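Local coordinates for peptidase M16 domain protein (Alicyclobacillus acidocaldarius subsp. acidocaldarius DSM 446, PDB 4XEA) that is a putative M16-family metallopeptidase that binds a metal ion and probably uses it to hydrolyse peptide bonds, at residues A[59-64]-A[131-136]; A[64-69]-A[123-128]. All coordinates share one frame; numbering follows the deposited sequence.

Contact 1: A[59-64]-A[131-136]; sequences IAHFLE and GIIAQE. With NI (nickel (II) ion), chain C.
Two rings of helix 59-66 meet Ile133 in different ways: the Phe62 ring takes its CD1 methyl over one face, while the imidazole of His61 has its CG2 methyl in plane at the edge. The His61 and Glu136 side chains point at each other from their two helices, OE2 arriving at the ring edge with the carboxylate plane turned 72° from the ring. This is the metal centre of the M16 family, built on the inverted HxxEH motif, here His61-Phe62-Leu63-Glu64-His65, with Glu136 added from the later helix 123-141. Glu64 is the glutamate of that motif, its OE1 hydrogen-bonded to Thr90 OG1, and the metal site is filled by nickel in this crystal. With CG anti to the backbone N (chi1 167°), the ring of His61 extends toward the second helix and puts NE2 2.2 Å from the nickel ion. Glu136 OE2 lies 2.8 Å from the metal, a longer approach than that of the histidine. His61 NE2 and Glu136 OE2 come within 3.2 Å of each other without a hydrogen to share; both turn to the nickel instead. His65 NE2 is a further protein ligand, and water 1 sits 2.4 Å from the nickel ion. Beside the metal site, Ile133 packs between the helices, whose short axes run 11.5 Å apart with their directions at 120°. Its CD1 makes a CH-pi contact with Phe62, 4.0 Å from the ring centroid and shifted toward the CD2 rim. Leu181 of helix 178-188 also packs on Phe62, so the ring is held between neighbouring helices. On the other branch of Ile133, the CG2 methyl stands 3.8 Å from His61 CE1, the carbon that Glu136 OE2 also approaches.

Contact 2: A[64-69]-A[123-128]; sequences EHKMFE and DENVEK. With NA (sodium ion), chain B; NI (nickel (II) ion), chain C.
Lys66 NZ and Glu69 OE1 form a salt bridge of 2.6 Å, and this ion pair rests against Asn125 of helix 123-141. The ammonium meets the carboxylate oxygen on its anti side, 20° out of the carboxylate plane. Bends at chi2 and chi3 fold the lysine chain back on itself, bringing its CE over the flat of the Asn125 amide, 3.8 Å from Asn125 CG. Glu69 and Asn125 reach toward each other, OE1 on the same side of the amide plane as the lysine CE and 3.5 Å from Asn125 ND2, the carboxylate 17° from parallel to the amide. ND2 is hydrogen-bonded to His120 O, which helps to fix the rotation of the amide. With a methionine in place of Lys66, the carboxylate of Glu69 would probably lose its counter-charge and be left freer to turn away from Asn125.

The pair spans a type I beta turn from Lys66 to Glu69, following the HxxEH sequence of the M16 fold; Glu69 N closes it onto Lys66 O at 3.2 Å. The turn also carries a sodium site: Met67 O, of a selenomethionine, binds the ion at 2.5 Å, joined by Phe115 O, Ser118 O and two waters. Water 2 ties this site back to the turn by donating to both Lys66 O and Glu69 O, the latter at 2.7 Å. One residue before Lys66, His65 faces the other metal, its NE2 2.2 Å from the nickel ion while ND1 is hydrogen-bonded to Glu129 OE1, a second-shell partner that orients the ring.

After the strands of the N-terminal part, the chain enters helix 59-66, which supplies 59-64 to contact 1; its last residues and the turn after them make up 64-69 of contact 2, the two sharing Glu64. It leaves through helix 75-80, the neighbouring strands 84-90 and 95-101 and helix 105-116 before entering helix 123-141. The early turns of that helix, 123-128, close the shorter loop in contact 2; the later ones, 131-136, close the longer loop in contact 1, so contact 2 nests inside it. The same two helices are tied twice, with centres about 9 Å apart. Phe62 CZ bridges the two contacts, 3.6 Å from Val126 O, and the nickel ion touches both.

Contact 1: A[59-64]-A[131-136]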
ATOM      1  N   ILE A  59     -18.991  20.729   1.743  1.00 46.15           N
ATOM      2  CA  ILE A  59     -18.216  21.907   1.374  1.00 45.97           C
ATOM      3  C   ILE A  59     -16.732  21.717   1.475  1.00 44.48           C
ATOM      4  O   ILE A  59     -16.039  22.126   0.541  1.00 46.18           O
ATOM      5  CB  ILE A  59     -18.679  23.227   2.073  1.00 46.97           C
ATOM      6  CG1 ILE A  59     -20.073  23.583   1.538  1.00 49.43           C
ATOM      7  CG2 ILE A  59     -17.711  24.391   1.726  1.00 44.14           C
ATOM      8  CD1 ILE A  59     -20.666  24.883   2.098  1.00 49.87           C
ATOM      9  N   ALA A  60     -16.241  21.107   2.558  1.00 42.27           N
ATOM     10  CA  ALA A  60     -14.810  20.823   2.688  1.00 41.63           C
ATOM     11  C   ALA A  60     -14.277  20.138   1.416  1.00 42.68           C
ATOM     12  O   ALA A  60     -13.243  20.527   0.854  1.00 42.27           O
ATOM     13  CB  ALA A  60     -14.502  19.993   3.937  1.00 39.82           C
ATOM     14  N   HIS A  61     -15.033  19.155   0.948  1.00 43.97           N
ATOM     15  CA  HIS A  61     -14.616  18.313  -0.189  1.00 44.59           C
ATOM     16  C   HIS A  61     -14.770  19.029  -1.538  1.00 46.25           C
ATOM     17  O   HIS A  61     -13.957  18.845  -2.449  1.00 46.76           O
ATOM     18  CB  HIS A  61     -15.427  17.031  -0.133  1.00 45.02           C
ATOM     19  CG  HIS A  61     -15.345  16.214  -1.361  1.00 47.07           C
ATOM     20  ND1 HIS A  61     -16.310  16.275  -2.343  1.00 50.00           N
ATOM     21  CD2 HIS A  61     -14.403  15.349  -1.802  1.00 50.29           C
ATOM     22  CE1 HIS A  61     -15.980  15.465  -3.327  1.00 50.47           C
ATOM     23  NE2 HIS A  61     -14.840  14.876  -3.014  1.00 53.32           N
ATOM     24  N   PHE A  62     -15.811  19.847  -1.660  1.00 46.57           N
ATOM     25  CA  PHE A  62     -15.982  20.731  -2.836  1.00 49.24           C
ATOM     26  C   PHE A  62     -14.766  21.682  -2.974  1.00 49.37           C
ATOM     27  O   PHE A  62     -14.171  21.827  -4.060  1.00 50.91           O
ATOM     28  CB  PHE A  62     -17.291  21.511  -2.674  1.00 49.73           C
ATOM     29  CG  PHE A  62     -17.901  21.989  -3.968  1.00 52.87           C
ATOM     30  CD1 PHE A  62     -17.238  22.885  -4.777  1.00 55.25           C
ATOM     31  CD2 PHE A  62     -19.183  21.592  -4.330  1.00 54.34           C
ATOM     32  CE1 PHE A  62     -17.824  23.342  -5.964  1.00 58.92           C
ATOM     33  CE2 PHE A  62     -19.765  22.043  -5.506  1.00 59.70           C
ATOM     34  CZ  PHE A  62     -19.089  22.911  -6.317  1.00 60.18           C
ATOM     35  N   LEU A  63     -14.378  22.315  -1.875  1.00 48.62           N
ATOM     36  CA  LEU A  63     -13.200  23.201  -1.876  1.00 48.91           C
ATOM     37  C   LEU A  63     -11.931  22.420  -2.272  1.00 49.43           C
ATOM     38  O   LEU A  63     -11.106  22.920  -3.041  1.00 49.81           O
ATOM     39  CB  LEU A  63     -13.002  23.881  -0.521  1.00 45.80           C
ATOM     40  CG  LEU A  63     -14.049  24.918  -0.104  1.00 45.78           C
ATOM     41  CD1 LEU A  63     -13.726  25.393   1.301  1.00 45.54           C
ATOM     42  CD2 LEU A  63     -14.066  26.126  -1.131  1.00 48.05           C
ATOM     43  N   GLU A  64     -11.821  21.174  -1.803  1.00 48.30           N
ATOM     44  CA  GLU A  64     -10.674  20.340  -2.171  1.00 48.96           C
ATOM     45  C   GLU A  64     -10.595  20.171  -3.657  1.00 51.27           C
ATOM     46  O   GLU A  64      -9.511  20.277  -4.237  1.00 52.97           O
ATOM     47  CB  GLU A  64     -10.724  18.971  -1.467  1.00 47.74           C
ATOM     48  CG  GLU A  64      -9.539  18.045  -1.817  1.00 50.92           C
ATOM     49  CD  GLU A  64      -9.993  16.605  -2.045  1.00 51.45           C
ATOM     50  OE1 GLU A  64     -10.638  16.025  -1.158  1.00 50.38           O
ATOM     51  OE2 GLU A  64      -9.759  16.076  -3.133  1.00 56.01           O
ATOM     52  N   GLY A 131     -21.878  18.656 -10.943  1.00 86.56           N
ATOM     53  CA  GLY A 131     -22.161  17.463 -11.746  1.00 93.61           C
ATOM     54  C   GLY A 131     -21.127  16.359 -11.543  1.00 92.61           C
ATOM     55  O   GLY A 131     -21.477  15.161 -11.457  1.00 95.37           O
ATOM     56  N   ILE A 132     -19.851  16.775 -11.464  1.00 90.34           N
ATOM     57  CA  ILE A 132     -18.726  15.855 -11.292  1.00 90.10           C
ATOM     58  C   ILE A 132     -18.792  15.195  -9.921  1.00 82.75           C
ATOM     59  O   ILE A 132     -18.528  14.006  -9.793  1.00 84.18           O
ATOM     60  CB  ILE A 132     -17.357  16.572 -11.497  1.00 91.45           C
ATOM     61  CG1 ILE A 132     -17.231  17.072 -12.950  1.00100.74           C
ATOM     62  CG2 ILE A 132     -16.194  15.658 -11.129  1.00 92.02           C
ATOM     63  CD1 ILE A 132     -15.977  17.889 -13.226  1.00103.55           C
ATOM     64  N   ILE A 133     -19.171  15.958  -8.898  1.00 75.95           N
ATOM     65  CA  ILE A 133     -19.253  15.421  -7.548  1.00 71.21           C
ATOM     66  C   ILE A 133     -20.499  14.547  -7.379  1.00 71.09           C
ATOM     67  O   ILE A 133     -20.414  13.496  -6.753  1.00 70.42           O
ATOM     68  CB  ILE A 133     -19.182  16.525  -6.480  1.00 66.96           C
ATOM     69  CG1 ILE A 133     -17.834  17.251  -6.576  1.00 68.13           C
ATOM     70  CG2 ILE A 133     -19.317  15.930  -5.097  1.00 64.81           C
ATOM     71  CD1 ILE A 133     -17.793  18.531  -5.781  1.00 66.45           C
ATOM     72  N   ALA A 134     -21.626  14.934  -7.986  1.00 73.07           N
ATOM     73  CA  ALA A 134     -22.840  14.110  -7.908  1.00 75.31           C
ATOM     74  C   ALA A 134     -22.578  12.714  -8.453  1.00 79.96           C
ATOM     75  O   ALA A 134     -23.031  11.724  -7.889  1.00 80.29           O
ATOM     76  CB  ALA A 134     -23.981  14.755  -8.645  1.00 79.83           C
ATOM     77  N   GLN A 135     -21.829  12.648  -9.544  1.00 84.92           N
ATOM     78  CA  GLN A 135     -21.495  11.378 -10.186  1.00 92.24           C
ATOM     79  C   GLN A 135     -20.620  10.510  -9.299  1.00 89.14           C
ATOM     80  O   GLN A 135     -20.869   9.315  -9.148  1.00 91.77           O
ATOM     81  CB  GLN A 135     -20.775  11.634 -11.515  1.00 99.74           C
ATOM     82  CG  GLN A 135     -21.717  11.970 -12.639  1.00109.55           C
ATOM     83  CD  GLN A 135     -22.489  10.762 -13.114  1.00119.70           C
ATOM     84  OE1 GLN A 135     -22.402   9.680 -12.525  1.00120.02           O
ATOM     85  NE2 GLN A 135     -23.244  10.929 -14.196  1.00131.83           N
ATOM     86  N   GLU A 136     -19.577  11.125  -8.750  1.00 85.13           N
ATOM     87  CA  GLU A 136     -18.690  10.487  -7.777  1.00 83.91           C
ATOM     88  C   GLU A 136     -19.487   9.918  -6.588  1.00 79.99           C
ATOM     89  O   GLU A 136     -19.217   8.802  -6.137  1.00 82.53           O
ATOM     90  CB  GLU A 136     -17.641  11.504  -7.302  1.00 81.48           C
ATOM     91  CG  GLU A 136     -16.620  10.992  -6.270  1.00 83.57           C
ATOM     92  CD  GLU A 136     -16.390  11.984  -5.128  1.00 81.12           C
ATOM     93  OE1 GLU A 136     -16.505  11.552  -3.950  1.00 83.40           O
ATOM     94  OE2 GLU A 136     -16.103  13.180  -5.405  1.00 78.70           O
TER
HETATM   95 NI    NI C 502     -13.560  13.958  -4.578  1.00 73.10          NI
HETATM   96  O   HOH W   1     -11.886  12.832  -5.951  1.00 66.69           O

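Contact 2: A[64-69]-A[123-128]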
ATOM      1  N   GLU A  64     -11.821  21.174  -1.803  1.00 48.30           N
ATOM      2  CA  GLU A  64     -10.674  20.340  -2.171  1.00 48.96           C
ATOM      3  C   GLU A  64     -10.595  20.171  -3.657  1.00 51.27           C
ATOM      4  O   GLU A  64      -9.511  20.277  -4.237  1.00 52.97           O
ATOM      5  CB  GLU A  64     -10.724  18.971  -1.467  1.00 47.74           C
ATOM      6  CG  GLU A  64      -9.539  18.045  -1.817  1.00 50.92           C
ATOM      7  CD  GLU A  64      -9.993  16.605  -2.045  1.00 51.45           C
ATOM      8  OE1 GLU A  64     -10.638  16.025  -1.158  1.00 50.38           O
ATOM      9  OE2 GLU A  64      -9.759  16.076  -3.133  1.00 56.01           O
ATOM     10  N   HIS A  65     -11.729  19.887  -4.292  1.00 52.17           N
ATOM     11  CA  HIS A  65     -11.742  19.704  -5.711  1.00 55.50           C
ATOM     12  C   HIS A  65     -11.329  20.994  -6.437  1.00 56.95           C
ATOM     13  O   HIS A  65     -10.626  20.947  -7.443  1.00 58.30           O
ATOM     14  CB  HIS A  65     -13.138  19.306  -6.191  1.00 57.17           C
ATOM     15  CG  HIS A  65     -13.344  17.837  -6.278  1.00 59.74           C
ATOM     16  ND1 HIS A  65     -13.630  17.199  -7.466  1.00 63.92           N
ATOM     17  CD2 HIS A  65     -13.284  16.871  -5.331  1.00 59.42           C
ATOM     18  CE1 HIS A  65     -13.753  15.901  -7.242  1.00 64.19           C
ATOM     19  NE2 HIS A  65     -13.552  15.679  -5.958  1.00 61.09           N
ATOM     20  N   LYS A  66     -11.804  22.126  -5.933  1.00 55.82           N
ATOM     21  CA  LYS A  66     -11.662  23.397  -6.633  1.00 58.36           C
ATOM     22  C   LYS A  66     -10.362  24.115  -6.295  1.00 57.96           C
ATOM     23  O   LYS A  66      -9.990  25.090  -6.957  1.00 59.58           O
ATOM     24  CB  LYS A  66     -12.888  24.276  -6.343  1.00 59.47           C
ATOM     25  CG  LYS A  66     -14.178  23.861  -7.138  1.00 62.13           C
ATOM     26  CD  LYS A  66     -13.943  23.479  -8.613  1.00 66.93           C
ATOM     27  CE  LYS A  66     -13.279  24.574  -9.486  1.00 70.45           C
ATOM     28  NZ  LYS A  66     -12.815  24.053 -10.826  1.00 73.00           N
HETATM   29  N   MSE A  67      -9.651  23.605  -5.293  1.00 55.52           N
HETATM   30  CA  MSE A  67      -8.396  24.219  -4.867  1.00 55.63           C
HETATM   31  C   MSE A  67      -7.349  24.199  -5.969  1.00 57.82           C
HETATM   32  O   MSE A  67      -6.495  25.090  -6.013  1.00 59.04           O
HETATM   33  CB  MSE A  67      -7.818  23.526  -3.624  1.00 53.20           C
HETATM   34  CG  MSE A  67      -6.804  24.359  -2.864  1.00 53.03           C
HETATM   35 SE   MSE A  67      -7.636  26.056  -2.239  0.85 61.45          SE
HETATM   36  CE  MSE A  67      -9.214  25.294  -1.392  1.00 51.86           C
ATOM     37  N   PHE A  68      -7.414  23.210  -6.860  1.00 57.93           N
ATOM     38  CA  PHE A  68      -6.415  23.055  -7.892  1.00 60.61           C
ATOM     39  C   PHE A  68      -6.642  23.974  -9.099  1.00 64.11           C
ATOM     40  O   PHE A  68      -5.741  24.143  -9.900  1.00 66.16           O
ATOM     41  CB  PHE A  68      -6.332  21.587  -8.305  1.00 60.92           C
ATOM     42  CG  PHE A  68      -5.793  20.708  -7.216  1.00 56.98           C
ATOM     43  CD1 PHE A  68      -4.426  20.497  -7.097  1.00 57.49           C
ATOM     44  CD2 PHE A  68      -6.640  20.155  -6.278  1.00 58.87           C
ATOM     45  CE1 PHE A  68      -3.899  19.695  -6.066  1.00 57.06           C
ATOM     46  CE2 PHE A  68      -6.139  19.355  -5.226  1.00 57.08           C
ATOM     47  CZ  PHE A  68      -4.759  19.112  -5.136  1.00 56.84           C
ATOM     48  N   GLU A  69      -7.828  24.582  -9.208  1.00 73.17           N
ATOM     49  CA  GLU A  69      -8.115  25.544 -10.295  1.00 71.22           C
ATOM     50  C   GLU A  69      -7.186  26.763 -10.207  1.00 65.46           C
ATOM     51  O   GLU A  69      -7.060  27.358  -9.125  1.00 65.18           O
ATOM     52  CB  GLU A  69      -9.577  26.017 -10.217  1.00 75.71           C
ATOM     53  CG  GLU A  69     -10.019  26.955 -11.364  1.00 79.82           C
ATOM     54  CD  GLU A  69     -10.514  26.206 -12.599  1.00 90.39           C
ATOM     55  OE1 GLU A  69     -11.554  25.522 -12.502  1.00100.34           O
ATOM     56  OE2 GLU A  69      -9.874  26.316 -13.666  1.00 93.44           O
ATOM     57  N   ASP A 123     -19.245  31.227 -11.118  1.00 92.73           N
ATOM     58  CA  ASP A 123     -20.557  30.592 -11.105  1.00 91.89           C
ATOM     59  C   ASP A 123     -20.533  29.394 -12.036  1.00 92.94           C
ATOM     60  O   ASP A 123     -21.029  28.324 -11.676  1.00 90.39           O
ATOM     61  CB  ASP A 123     -21.676  31.556 -11.488  1.00 97.35           C
ATOM     62  CG  ASP A 123     -21.896  32.634 -10.450  1.00 97.08           C
ATOM     63  OD1 ASP A 123     -22.172  32.287  -9.285  1.00 93.71           O
ATOM     64  OD2 ASP A 123     -21.793  33.832 -10.809  1.00102.68           O
ATOM     65  N   GLU A 124     -19.906  29.564 -13.199  1.00 97.72           N
ATOM     66  CA  GLU A 124     -19.765  28.502 -14.184  1.00102.02           C
ATOM     67  C   GLU A 124     -19.086  27.266 -13.586  1.00 96.36           C
ATOM     68  O   GLU A 124     -19.685  26.194 -13.571  1.00 95.46           O
ATOM     69  CB  GLU A 124     -19.007  29.023 -15.423  1.00111.35           C
ATOM     70  CG  GLU A 124     -18.775  27.993 -16.532  1.00120.04           C
ATOM     71  CD  GLU A 124     -17.305  27.626 -16.724  1.00122.81           C
ATOM     72  OE1 GLU A 124     -16.690  28.199 -17.648  1.00133.99           O
ATOM     73  OE2 GLU A 124     -16.775  26.767 -15.976  1.00117.59           O
ATOM     74  N   ASN A 125     -17.870  27.419 -13.055  1.00 92.90           N
ATOM     75  CA  ASN A 125     -17.076  26.262 -12.622  1.00 89.69           C
ATOM     76  C   ASN A 125     -17.561  25.628 -11.330  1.00 82.59           C
ATOM     77  O   ASN A 125     -17.222  24.479 -11.032  1.00 81.44           O
ATOM     78  CB  ASN A 125     -15.569  26.583 -12.584  1.00 91.88           C
ATOM     79  CG  ASN A 125     -15.131  27.368 -11.355  1.00 85.74           C
ATOM     80  OD1 ASN A 125     -15.885  27.556 -10.403  1.00 77.73           O
ATOM     81  ND2 ASN A 125     -13.882  27.833 -11.380  1.00 87.33           N
ATOM     82  N   VAL A 126     -18.339  26.386 -10.558  1.00 79.42           N
ATOM     83  CA  VAL A 126     -19.087  25.832  -9.440  1.00 74.45           C
ATOM     84  C   VAL A 126     -20.195  24.936  -9.984  1.00 76.35           C
ATOM     85  O   VAL A 126     -20.426  23.845  -9.473  1.00 73.90           O
ATOM     86  CB  VAL A 126     -19.679  26.940  -8.516  1.00 73.37           C
ATOM     87  CG1 VAL A 126     -20.774  26.382  -7.602  1.00 70.23           C
ATOM     88  CG2 VAL A 126     -18.575  27.581  -7.697  1.00 72.75           C
ATOM     89  N   GLU A 127     -20.877  25.381 -11.028  1.00 82.08           N
ATOM     90  CA  GLU A 127     -21.874  24.512 -11.662  1.00 87.24           C
ATOM     91  C   GLU A 127     -21.251  23.217 -12.231  1.00 88.86           C
ATOM     92  O   GLU A 127     -21.702  22.108 -11.902  1.00 88.56           O
ATOM     93  CB  GLU A 127     -22.672  25.249 -12.736  1.00 95.78           C
ATOM     94  CG  GLU A 127     -23.957  24.532 -13.141  1.00103.58           C
ATOM     95  CD  GLU A 127     -24.789  24.128 -11.941  1.00100.31           C
ATOM     96  OE1 GLU A 127     -25.710  24.886 -11.592  1.00104.86           O
ATOM     97  OE2 GLU A 127     -24.514  23.072 -11.330  1.00 95.41           O
ATOM     98  N   LYS A 128     -20.180  23.349 -13.006  1.00 91.91           N
ATOM     99  CA  LYS A 128     -19.508  22.181 -13.592  1.00 95.77           C
ATOM    100  C   LYS A 128     -19.132  21.149 -12.534  1.00 89.05           C
ATOM    101  O   LYS A 128     -19.372  19.947 -12.706  1.00 90.24           O
ATOM    102  CB  LYS A 128     -18.252  22.598 -14.364  1.00101.45           C
ATOM    103  CG  LYS A 128     -17.523  21.418 -15.012  1.00108.56           C
ATOM    104  CD  LYS A 128     -16.398  21.860 -15.890  1.00116.86           C
ATOM    105  CE  LYS A 128     -15.659  20.665 -16.462  1.00124.70           C
ATOM    106  NZ  LYS A 128     -14.443  21.105 -17.176  1.00132.07           N
TER
HETATM  107 NA    NA B 501      -6.078  27.422  -5.321  1.00 49.58          NA
HETATM  108 NI    NI C 502     -13.560  13.958  -4.578  1.00 73.10          NI
HETATM  109  O   HOH W   2      -8.218  27.454  -6.684  1.00 57.42           O
HETATM  110  O   HOH W   3      -4.999  28.224  -7.199  1.00 59.95           O
HETATM  111  O   HOH W   1     -11.886  12.832  -5.951  1.00 66.69           O